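Local coordinates for protein Abbfa_003403 (PDB 4ZXH) that probably builds a peptide natural product as a four-domain nonribosomal peptide synthetase with condensation, adenylation, carrier and thioesterase domains, at residues A[753-763]-A[774-785]; A[462-471]-A[854-862]. All coordinates share one frame; numbering follows the deposited sequence.

Contact 1. Residues A[753-763]-A[774-785]; sequences LGKVGCLWNVY and AARITDAKYIDL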
# COMPACT_ATOMS: atom_id res chain seq x y z
N LEU A 753 0.94 -14.86 -22.62
CA LEU A 753 -0.13 -15.84 -22.77
C LEU A 753 -0.99 -15.62 -24.01
O LEU A 753 -1.50 -16.57 -24.60
CB LEU A 753 -1.02 -15.84 -21.53
CG LEU A 753 -0.42 -16.69 -20.41
CD1 LEU A 753 -1.27 -16.64 -19.14
CD2 LEU A 753 -0.27 -18.11 -20.92
N GLY A 754 -1.12 -14.36 -24.42
CA GLY A 754 -1.87 -14.03 -25.62
C GLY A 754 -1.04 -14.00 -26.89
O GLY A 754 -1.58 -13.78 -27.97
N LYS A 755 0.26 -14.25 -26.76
CA LYS A 755 1.15 -14.22 -27.91
C LYS A 755 1.73 -15.58 -28.27
O LYS A 755 2.20 -15.77 -29.40
CB LYS A 755 2.29 -13.22 -27.68
CG LYS A 755 1.85 -11.76 -27.70
CD LYS A 755 1.44 -11.30 -29.09
CE LYS A 755 0.92 -9.87 -29.06
NZ LYS A 755 1.96 -8.90 -28.61
N VAL A 756 1.71 -16.52 -27.33
CA VAL A 756 2.26 -17.86 -27.56
C VAL A 756 1.26 -18.99 -27.26
O VAL A 756 0.23 -18.78 -26.60
CB VAL A 756 3.54 -18.09 -26.72
CG1 VAL A 756 4.61 -17.08 -27.08
CG2 VAL A 756 3.22 -18.02 -25.24
N GLY A 757 1.59 -20.19 -27.74
CA GLY A 757 0.71 -21.34 -27.61
C GLY A 757 0.87 -22.13 -26.32
O GLY A 757 -0.04 -22.84 -25.91
N CYS A 758 2.03 -22.01 -25.69
CA CYS A 758 2.33 -22.67 -24.43
C CYS A 758 3.47 -21.93 -23.72
O CYS A 758 4.49 -21.62 -24.32
CB CYS A 758 2.69 -24.14 -24.66
SG CYS A 758 3.03 -25.13 -23.17
N LEU A 759 3.28 -21.63 -22.43
CA LEU A 759 4.30 -20.92 -21.66
C LEU A 759 4.79 -21.75 -20.47
O LEU A 759 3.98 -22.18 -19.64
CB LEU A 759 3.73 -19.57 -21.18
CG LEU A 759 4.65 -18.62 -20.42
CD1 LEU A 759 5.93 -18.31 -21.21
CD2 LEU A 759 3.92 -17.34 -20.08
N TRP A 760 6.10 -21.98 -20.38
CA TRP A 760 6.68 -22.57 -19.19
C TRP A 760 7.46 -21.54 -18.38
O TRP A 760 8.33 -20.86 -18.93
CB TRP A 760 7.60 -23.72 -19.55
CG TRP A 760 6.90 -24.89 -20.16
CD1 TRP A 760 6.68 -25.13 -21.49
CD2 TRP A 760 6.32 -26.00 -19.46
NE1 TRP A 760 6.00 -26.31 -21.66
CE2 TRP A 760 5.76 -26.86 -20.43
CE3 TRP A 760 6.22 -26.35 -18.11
CZ2 TRP A 760 5.11 -28.04 -20.09
CZ3 TRP A 760 5.57 -27.52 -17.77
CH2 TRP A 760 5.02 -28.36 -18.76
N ASN A 761 7.14 -21.39 -17.10
CA ASN A 761 8.03 -20.67 -16.19
C ASN A 761 8.95 -21.70 -15.56
O ASN A 761 8.50 -22.71 -15.03
CB ASN A 761 7.28 -19.90 -15.12
CG ASN A 761 8.22 -19.15 -14.18
OD1 ASN A 761 9.23 -18.59 -14.60
ND2 ASN A 761 7.90 -19.18 -12.89
N VAL A 762 10.24 -21.45 -15.64
CA VAL A 762 11.19 -22.51 -15.41
C VAL A 762 12.36 -21.97 -14.56
O VAL A 762 12.75 -20.80 -14.67
CB VAL A 762 11.63 -23.10 -16.78
CG1 VAL A 762 12.59 -22.19 -17.50
CG2 VAL A 762 12.20 -24.47 -16.62
N TYR A 763 12.87 -22.81 -13.65
CA TYR A 763 13.79 -22.34 -12.61
C TYR A 763 14.86 -23.37 -12.24
O TYR A 763 14.65 -24.59 -12.35
CB TYR A 763 13.00 -21.94 -11.34
CG TYR A 763 13.85 -21.79 -10.08
CD1 TYR A 763 14.41 -20.57 -9.74
CD2 TYR A 763 14.09 -22.88 -9.24
CE1 TYR A 763 15.20 -20.44 -8.60
CE2 TYR A 763 14.88 -22.76 -8.10
CZ TYR A 763 15.43 -21.54 -7.78
OH TYR A 763 16.21 -21.40 -6.66
N ALA A 774 9.64 -26.55 -13.02
CA ALA A 774 8.99 -26.07 -14.23
C ALA A 774 7.47 -25.99 -14.06
O ALA A 774 6.83 -26.96 -13.67
CB ALA A 774 9.34 -26.95 -15.39
N ALA A 775 6.91 -24.83 -14.37
CA ALA A 775 5.49 -24.54 -14.22
C ALA A 775 4.82 -24.27 -15.58
O ALA A 775 5.21 -23.36 -16.30
CB ALA A 775 5.31 -23.34 -13.29
N ARG A 776 3.80 -25.06 -15.93
CA ARG A 776 2.98 -24.71 -17.09
C ARG A 776 2.04 -23.58 -16.69
O ARG A 776 1.05 -23.79 -15.97
CB ARG A 776 2.18 -25.92 -17.62
CG ARG A 776 1.46 -25.66 -18.97
CD ARG A 776 0.46 -26.76 -19.34
NE ARG A 776 1.09 -28.07 -19.56
CZ ARG A 776 1.47 -28.53 -20.75
NH1 ARG A 776 1.28 -27.80 -21.85
NH2 ARG A 776 2.05 -29.73 -20.85
N ILE A 777 2.35 -22.37 -17.15
CA ILE A 777 1.56 -21.19 -16.85
C ILE A 777 0.34 -21.09 -17.75
O ILE A 777 0.47 -21.02 -18.98
CB ILE A 777 2.39 -19.90 -17.01
CG1 ILE A 777 3.63 -19.93 -16.11
CG2 ILE A 777 1.52 -18.67 -16.74
CD1 ILE A 777 3.34 -20.30 -14.66
N THR A 778 -0.85 -21.07 -17.16
CA THR A 778 -2.08 -21.03 -17.95
C THR A 778 -2.90 -19.80 -17.61
O THR A 778 -3.85 -19.46 -18.32
CB THR A 778 -2.95 -22.30 -17.75
OG1 THR A 778 -3.30 -22.45 -16.37
CG2 THR A 778 -2.19 -23.56 -18.22
N ASP A 779 -2.52 -19.13 -16.53
CA ASP A 779 -3.24 -17.96 -16.04
C ASP A 779 -2.28 -17.06 -15.28
O ASP A 779 -1.60 -17.50 -14.35
CB ASP A 779 -4.41 -18.38 -15.14
CG ASP A 779 -5.35 -17.23 -14.80
OD1 ASP A 779 -5.13 -16.10 -15.29
OD2 ASP A 779 -6.33 -17.46 -14.04
N ALA A 780 -2.23 -15.78 -15.66
CA ALA A 780 -1.25 -14.86 -15.09
C ALA A 780 -1.43 -14.62 -13.59
O ALA A 780 -0.53 -14.12 -12.93
CB ALA A 780 -1.29 -13.54 -15.81
N LYS A 781 -2.60 -14.97 -13.07
CA LYS A 781 -2.87 -14.74 -11.65
C LYS A 781 -2.25 -15.84 -10.78
O LYS A 781 -2.19 -15.72 -9.56
CB LYS A 781 -4.38 -14.64 -11.42
N TYR A 782 -1.76 -16.91 -11.42
CA TYR A 782 -1.27 -18.08 -10.69
C TYR A 782 0.13 -18.51 -11.15
O TYR A 782 0.30 -19.43 -11.97
CB TYR A 782 -2.28 -19.22 -10.83
CG TYR A 782 -3.62 -18.88 -10.19
CD1 TYR A 782 -3.86 -19.14 -8.84
CD2 TYR A 782 -4.64 -18.28 -10.93
CE1 TYR A 782 -5.08 -18.83 -8.25
CE2 TYR A 782 -5.86 -17.96 -10.35
CZ TYR A 782 -6.08 -18.23 -9.01
OH TYR A 782 -7.30 -17.92 -8.41
N ILE A 783 1.14 -17.84 -10.61
CA ILE A 783 2.53 -18.05 -10.97
C ILE A 783 3.35 -18.57 -9.78
O ILE A 783 3.33 -17.98 -8.70
CB ILE A 783 3.18 -16.75 -11.49
CG1 ILE A 783 2.40 -16.22 -12.69
CG2 ILE A 783 4.63 -16.97 -11.86
CD1 ILE A 783 2.83 -14.84 -13.12
N ASP A 784 4.06 -19.67 -10.00
CA ASP A 784 4.88 -20.29 -8.96
C ASP A 784 6.06 -21.01 -9.62
O ASP A 784 6.16 -21.02 -10.85
CB ASP A 784 4.06 -21.29 -8.12
CG ASP A 784 3.28 -22.30 -8.97
OD1 ASP A 784 2.47 -21.88 -9.84
OD2 ASP A 784 3.51 -23.52 -8.82
N LEU A 785 6.93 -21.62 -8.82
CA LEU A 785 8.10 -22.34 -9.32
C LEU A 785 7.72 -23.66 -9.97
O LEU A 785 8.54 -24.31 -10.60
CB LEU A 785 9.12 -22.57 -8.21
CG LEU A 785 9.67 -21.29 -7.58
CD1 LEU A 785 10.59 -21.60 -6.41
CD2 LEU A 785 10.39 -20.48 -8.61

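Contact 2. Residues A[462-471]-A[854-862]; sequences YKDGIQFEAL and CLRTDGRLT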
# COMPACT_ATOMS: atom_id res chain seq x y z
N TYR A 462 6.13 -34.65 8.82
CA TYR A 462 6.02 -35.02 7.42
C TYR A 462 6.33 -36.48 7.20
O TYR A 462 7.36 -36.97 7.66
CB TYR A 462 6.95 -34.15 6.58
CG TYR A 462 6.59 -32.69 6.59
CD1 TYR A 462 5.48 -32.22 5.89
CD2 TYR A 462 7.37 -31.76 7.27
CE1 TYR A 462 5.15 -30.88 5.87
CE2 TYR A 462 7.04 -30.39 7.25
CZ TYR A 462 5.93 -29.97 6.54
OH TYR A 462 5.59 -28.63 6.51
N LYS A 463 5.45 -37.17 6.47
CA LYS A 463 5.45 -38.63 6.40
C LYS A 463 6.69 -39.23 5.73
O LYS A 463 7.55 -39.80 6.42
CB LYS A 463 4.19 -39.12 5.66
N ASP A 464 6.78 -39.11 4.41
CA ASP A 464 7.89 -39.70 3.67
C ASP A 464 9.04 -38.73 3.48
O ASP A 464 9.57 -38.60 2.38
CB ASP A 464 7.43 -40.22 2.30
CG ASP A 464 6.63 -41.51 2.39
OD1 ASP A 464 6.66 -42.18 3.45
OD2 ASP A 464 5.97 -41.88 1.39
N GLY A 465 9.44 -38.06 4.56
CA GLY A 465 10.55 -37.13 4.51
C GLY A 465 10.46 -36.06 3.42
O GLY A 465 11.46 -35.76 2.77
N ILE A 466 9.26 -35.53 3.21
CA ILE A 466 9.05 -34.38 2.33
C ILE A 466 7.78 -33.62 2.73
O ILE A 466 6.86 -34.19 3.33
CB ILE A 466 8.93 -34.80 0.85
CG1 ILE A 466 9.35 -33.63 -0.06
CG2 ILE A 466 7.52 -35.27 0.51
CD1 ILE A 466 9.79 -34.06 -1.41
N GLN A 467 7.73 -32.34 2.39
CA GLN A 467 6.65 -31.46 2.81
C GLN A 467 5.35 -31.68 2.04
O GLN A 467 4.26 -31.59 2.62
CB GLN A 467 7.09 -30.01 2.68
CG GLN A 467 7.95 -29.54 3.84
CD GLN A 467 9.11 -28.66 3.40
OE1 GLN A 467 9.74 -28.91 2.37
NE2 GLN A 467 9.38 -27.61 4.17
N PHE A 468 5.45 -31.96 0.74
CA PHE A 468 4.30 -32.32 -0.09
C PHE A 468 4.75 -33.35 -1.12
O PHE A 468 5.91 -33.35 -1.51
CB PHE A 468 3.70 -31.08 -0.76
CG PHE A 468 3.01 -30.16 0.19
CD1 PHE A 468 1.74 -30.46 0.68
CD2 PHE A 468 3.66 -29.04 0.69
CE1 PHE A 468 1.10 -29.62 1.60
CE2 PHE A 468 3.03 -28.20 1.61
CZ PHE A 468 1.74 -28.49 2.07
N GLU A 469 3.86 -34.23 -1.55
CA GLU A 469 4.32 -35.25 -2.49
C GLU A 469 4.62 -34.63 -3.87
O GLU A 469 5.40 -35.17 -4.65
CB GLU A 469 3.30 -36.40 -2.59
CG GLU A 469 3.82 -37.61 -3.36
CD GLU A 469 5.19 -38.10 -2.87
OE1 GLU A 469 5.34 -38.31 -1.65
OE2 GLU A 469 6.12 -38.25 -3.71
N ALA A 470 4.01 -33.49 -4.15
CA ALA A 470 4.29 -32.77 -5.39
C ALA A 470 5.75 -32.37 -5.49
O ALA A 470 6.33 -32.37 -6.58
CB ALA A 470 3.40 -31.55 -5.51
N LEU A 471 6.36 -32.06 -4.34
CA LEU A 471 7.74 -31.57 -4.28
C LEU A 471 8.81 -32.64 -4.55
O LEU A 471 10.00 -32.32 -4.67
CB LEU A 471 7.99 -30.93 -2.91
CG LEU A 471 7.17 -29.65 -2.76
CD1 LEU A 471 7.48 -28.92 -1.47
CD2 LEU A 471 7.40 -28.78 -3.98
N CYS A 854 8.69 -19.45 -0.39
CA CYS A 854 7.59 -19.68 0.54
C CYS A 854 6.88 -21.01 0.25
O CYS A 854 6.51 -21.30 -0.89
CB CYS A 854 6.57 -18.52 0.49
SG CYS A 854 5.33 -18.56 1.88
N LEU A 855 6.73 -21.82 1.29
CA LEU A 855 5.96 -23.05 1.18
C LEU A 855 4.50 -22.68 1.38
O LEU A 855 4.05 -22.47 2.51
CB LEU A 855 6.41 -24.08 2.21
CG LEU A 855 5.64 -25.39 2.31
CD1 LEU A 855 5.85 -26.24 1.06
CD2 LEU A 855 6.05 -26.15 3.57
N ARG A 856 3.77 -22.57 0.28
CA ARG A 856 2.37 -22.19 0.35
C ARG A 856 1.55 -23.32 0.96
O ARG A 856 1.94 -24.49 0.91
CB ARG A 856 1.85 -21.82 -1.03
CG ARG A 856 2.54 -20.60 -1.62
CD ARG A 856 2.44 -19.42 -0.66
NE ARG A 856 2.90 -18.15 -1.22
CZ ARG A 856 2.71 -16.98 -0.62
NH1 ARG A 856 2.06 -16.92 0.54
NH2 ARG A 856 3.14 -15.86 -1.19
N THR A 857 0.42 -22.95 1.55
CA THR A 857 -0.55 -23.90 2.08
C THR A 857 -1.05 -24.78 0.94
O THR A 857 -1.41 -25.94 1.12
CB THR A 857 -1.72 -23.17 2.78
OG1 THR A 857 -2.40 -22.32 1.84
CG2 THR A 857 -1.19 -22.31 3.93
N ASP A 858 -1.05 -24.20 -0.25
CA ASP A 858 -1.40 -24.86 -1.49
C ASP A 858 -0.54 -26.11 -1.75
O ASP A 858 -1.04 -27.14 -2.22
CB ASP A 858 -1.25 -23.87 -2.64
CG ASP A 858 -2.10 -24.21 -3.83
OD1 ASP A 858 -2.57 -25.36 -3.91
OD2 ASP A 858 -2.31 -23.32 -4.68
N GLY A 859 0.75 -26.02 -1.44
CA GLY A 859 1.72 -27.03 -1.83
C GLY A 859 2.63 -26.49 -2.93
O GLY A 859 3.56 -27.16 -3.38
N ARG A 860 2.34 -25.26 -3.36
CA ARG A 860 3.12 -24.58 -4.37
C ARG A 860 4.32 -23.89 -3.73
O ARG A 860 4.29 -23.58 -2.55
CB ARG A 860 2.28 -23.54 -5.11
CG ARG A 860 1.18 -24.10 -6.00
CD ARG A 860 0.46 -22.98 -6.73
NE ARG A 860 0.04 -21.92 -5.81
CZ ARG A 860 0.23 -20.62 -6.04
NH1 ARG A 860 0.82 -20.21 -7.15
NH2 ARG A 860 -0.19 -19.72 -5.14
N LEU A 861 5.36 -23.65 -4.53
CA LEU A 861 6.49 -22.85 -4.08
C LEU A 861 6.50 -21.52 -4.81
O LEU A 861 6.46 -21.49 -6.03
CB LEU A 861 7.80 -23.58 -4.35
CG LEU A 861 7.98 -24.95 -3.71
CD1 LEU A 861 9.35 -25.44 -4.07
CD2 LEU A 861 7.81 -24.84 -2.21
N THR A 862 6.55 -20.42 -4.08
CA THR A 862 6.74 -19.14 -4.74
C THR A 862 8.07 -18.55 -4.31
O THR A 862 8.58 -18.85 -3.21
CB THR A 862 5.57 -18.15 -4.48
OG1 THR A 862 5.48 -17.82 -3.09
CG2 THR A 862 4.26 -18.76 -4.93

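Contact 1. Residues A[753-763]-A[774-785]
Trp760 and Arg776 face each other across an antiparallel beta hairpin, as a non-hydrogen-bonded pair whose side chains lie on the same side of the sheet. Arg776 CB sits over one face of the indole, 4.0 Å from the centroid of the six-membered ring of Trp760, a CH-pi contact. The arginine chain then bends at chi3 (-64°) and lays one face of its guanidinium over Trp760 CZ2, off-centre, with Arg776 NH2 3.6 Å from Trp760 CZ2. The two planes are 56° apart, so the groups meet at a slant and do not stack flat. On the same side of the sheet as Trp760, Val762 CG2 rests against Ala774 CB.

Asn761 points to the other face, beside Ala775. The two residues share a reciprocal pair of backbone bonds, Asn761 N to Ala775 O and Ala775 N to Asn761 O. Asn761 CB packs on Ile777 CG1 at 3.8 Å. With CG anti to the backbone N (chi1 180°), the amide extends past Ile783 and Asn761 ND2 donates to Asp784 O over 3.3 Å, from above that carbonyl's plane. Farther on, Leu785 CD2 touches Tyr763 at CB and CG.

Helix 641-655 covers the Trp760 face through Arg654 and Leu655, helix 746-753 packs against Leu759 and Ile783 on the other, and strand 735-740 runs parallel to 756-763 on the side away from 773-777.

Contact 2. Residues A[462-471]-A[854-862]
Phe468 and Leu855 carry this meeting of a loop with a tight beta hairpin, strands 846-855 and 861-863 of the antiparallel sheet in the adenylation part of the chain. The loop, 462-471, comes from the stretch linking helix 428-447 to helix 483-494, and no hydrogen bond crosses to the hairpin: the contact is made mainly by apolar surfaces.

Leu855 is the side chain to follow. From CB, a chi1 of 176° swings the chain away from its own N and out toward the loop, and Leu855 CG arrives at the edge of the Phe468 ring, in its plane, 3.9 Å from Phe468 CE2. There the side chain forks. Leu855 CD1 continues along that edge, 3.5 Å from Phe468 CE2, and also meets Leu471 CD1 at 4.0 Å. Leu855 CD2 turns to two polar side chains, lying 3.7 Å from Gln467 NE2 and 3.9 Å from Tyr462 OH. Both polar ends find partners beyond the hairpin: Gln467 NE2 donates to the carbonyl of Val796, and Tyr462 OH bonds to that of Val804. Gln467 CG lies over one face of the Tyr462 ring, offset toward its rim.

Leu471 extends the apolar patch to the second strand, its CD2 against CG and CD1 of Leu861. Gly859, in the hairpin turn with positive phi, brings its CA directly over the centre of the Phe468 ring, 3.8 Å from the centroid and 13° off the normal.

In the fold
The centres of the two contacts lie 20 Å apart. Both segments of contact 1 fall within the 382 residues that separate 462-471 from 854-862, so the order along the chain is 462-471, 753-763, 774-785, 854-862. Contact 1 belongs to the nine-stranded mixed sheet, contact 2 to the five-stranded antiparallel sheet and the connection between helix 428-447 and helix 483-494, probably the link between the condensation and adenylation parts. They touch where Leu785 N probably bonds to Leu861 O, with a long, weak ion pair between Asp784 and Arg860 beside it. The chain segment after one hairpin thus meets the other hairpin, joining two sheets, probably close to where those parts meet.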